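Local atomic coordinates of pyruvate synthase subunit PorC (Thermotoga maritima MSB8, PDB entry 2RAA), a protein that is the gamma subunit of the heterotetrameric pyruvate synthase, which oxidises pyruvate with CoA to acetyl-CoA and CO2 and passes the electrons to ferredoxin. Residues Q37-A42 / G162-E167. Numbering follows the deposited sequence.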
loop_
_atom_site.group_PDB
_atom_site.type_symbol
_atom_site.label_atom_id
_atom_site.label_comp_id
_atom_site.label_asym_id
_atom_site.label_seq_id
_atom_site.Cartn_x
_atom_site.Cartn_y
_atom_site.Cartn_z
ATOM N N GLN A 37 -3.955 -6.714 5.483
ATOM C CA GLN A 37 -5.123 -7.249 6.177
ATOM C C GLN A 37 -6.276 -6.297 6.125
ATOM O O GLN A 37 -7.389 -6.684 5.789
ATOM C CB GLN A 37 -4.818 -7.575 7.639
ATOM C CG GLN A 37 -4.127 -8.933 7.830
ATOM C CD GLN A 37 -5.106 -10.086 7.654
ATOM O OE1 GLN A 37 -6.049 -10.251 8.461
ATOM N NE2 GLN A 37 -4.903 -10.884 6.589
HETATM N N MSE A 38 -5.994 -5.040 6.426
HETATM C CA MSE A 38 -7.010 -3.994 6.541
HETATM C C MSE A 38 -7.747 -3.739 5.243
HETATM O O MSE A 38 -8.960 -3.504 5.207
HETATM C CB MSE A 38 -6.316 -2.706 7.004
HETATM C CG MSE A 38 -7.217 -1.752 7.732
HETATM SE SE MSE A 38 -6.311 -0.129 8.291
HETATM C CE MSE A 38 -4.443 -0.694 8.605
ATOM N N LEU A 39 -6.994 -3.805 4.154
ATOM C CA LEU A 39 -7.564 -3.597 2.865
ATOM C C LEU A 39 -8.519 -4.764 2.644
ATOM O O LEU A 39 -9.691 -4.570 2.354
ATOM C CB LEU A 39 -6.455 -3.575 1.828
ATOM C CG LEU A 39 -6.944 -3.564 0.403
ATOM C CD1 LEU A 39 -7.890 -2.376 0.200
ATOM C CD2 LEU A 39 -5.726 -3.512 -0.497
ATOM N N ALA A 40 -8.008 -5.982 2.837
ATOM C CA ALA A 40 -8.813 -7.198 2.705
ATOM C C ALA A 40 -10.067 -7.071 3.578
ATOM O O ALA A 40 -11.200 -7.242 3.114
ATOM C CB ALA A 40 -7.967 -8.467 3.094
ATOM N N GLU A 41 -9.866 -6.749 4.840
ATOM C CA GLU A 41 -11.028 -6.571 5.750
ATOM C C GLU A 41 -12.036 -5.570 5.230
ATOM O O GLU A 41 -13.234 -5.808 5.317
ATOM C CB GLU A 41 -10.568 -6.268 7.174
ATOM C CG GLU A 41 -10.344 -7.549 7.939
ATOM C CD GLU A 41 -9.439 -7.425 9.138
ATOM O OE1 GLU A 41 -9.101 -6.281 9.547
ATOM O OE2 GLU A 41 -9.060 -8.508 9.660
ATOM N N ALA A 42 -11.570 -4.489 4.620
ATOM C CA ALA A 42 -12.466 -3.480 4.022
ATOM C C ALA A 42 -13.298 -4.042 2.897
ATOM O O ALA A 42 -14.498 -3.759 2.790
ATOM C CB ALA A 42 -11.651 -2.362 3.481
ATOM N N GLY A 162 -8.736 2.945 -6.864
ATOM C CA GLY A 162 -10.184 2.897 -6.602
ATOM C C GLY A 162 -10.683 1.535 -6.144
ATOM O O GLY A 162 -11.867 1.270 -6.227
ATOM N N ILE A 163 -9.811 0.684 -5.594
ATOM C CA ILE A 163 -10.197 -0.733 -5.332
ATOM C C ILE A 163 -11.311 -0.877 -4.312
ATOM O O ILE A 163 -12.084 -1.833 -4.359
ATOM C CB ILE A 163 -8.974 -1.586 -4.976
ATOM C CG1 ILE A 163 -9.303 -3.065 -4.881
ATOM C CG2 ILE A 163 -8.325 -1.075 -3.656
ATOM C CD1 ILE A 163 -9.998 -3.696 -6.080
ATOM N N VAL A 164 -11.414 0.088 -3.401
ATOM C CA VAL A 164 -12.524 0.168 -2.444
ATOM C C VAL A 164 -12.755 1.646 -2.153
ATOM O O VAL A 164 -11.906 2.454 -2.472
ATOM C CB VAL A 164 -12.217 -0.547 -1.103
ATOM C CG1 VAL A 164 -11.962 -2.038 -1.333
ATOM C CG2 VAL A 164 -11.033 0.136 -0.328
ATOM N N PRO A 165 -13.920 2.010 -1.600
ATOM C CA PRO A 165 -14.073 3.398 -1.145
ATOM C C PRO A 165 -13.220 3.688 0.079
ATOM O O PRO A 165 -12.989 2.801 0.891
ATOM C CB PRO A 165 -15.560 3.499 -0.777
ATOM C CG PRO A 165 -16.005 2.108 -0.533
ATOM C CD PRO A 165 -15.160 1.229 -1.423
ATOM N N LEU A 166 -12.816 4.941 0.233
ATOM C CA LEU A 166 -11.981 5.328 1.376
ATOM C C LEU A 166 -12.749 5.143 2.717
ATOM O O LEU A 166 -12.204 4.689 3.731
ATOM C CB LEU A 166 -11.459 6.763 1.178
ATOM C CG LEU A 166 -10.207 7.177 1.975
ATOM C CD1 LEU A 166 -8.979 6.391 1.602
ATOM C CD2 LEU A 166 -9.942 8.610 1.724
ATOM N N GLU A 167 -14.039 5.423 2.691
ATOM C CA GLU A 167 -14.907 5.263 3.865
ATOM C C GLU A 167 -14.810 3.821 4.430
ATOM O O GLU A 167 -14.860 3.617 5.643
ATOM C CB GLU A 167 -16.372 5.608 3.490
ATOM C CG GLU A 167 -16.501 6.614 2.330
#
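Leu39 reaches from a regular helical turn to Ile163 and Val164 in the link between helices 150-161 and 166-176, where the backbone leaves the helix at Gly162 with positive phi and is extended at Val164 (phi/psi -149°/162°). The contact is purely apolar and its close touches all go through one methyl group, CD1 of Leu39. Leu39 CG stands anti to the backbone N (chi1 171°), and together with the second torsion this brings CD1 closer to the link than the base of the side chain. There CD1 meets two methyls from consecutive residues: CG2 of Ile163 at 4.1 Å and CG2 of Val164, also at 4.1 Å. Both beta-branched residues offer the methyl lying between their own N and carbonyl carbon. The leucine crosses Ile163 at about a right angle and Val164 at a slant. One turn on, Ala42 points its CB at the link, but more loosely, 4.6 Å from CG2 of Val164. Leu39 and Ile163 both rest on Ile71 of strand 64-72, and Leu157 of helix 150-161 also touches Leu39. Val164 packs against Val158 and Ile169, while Ala42 meets Ala168 and Ile169, so helix 32-45 is joined to the helix pair and the sheet together.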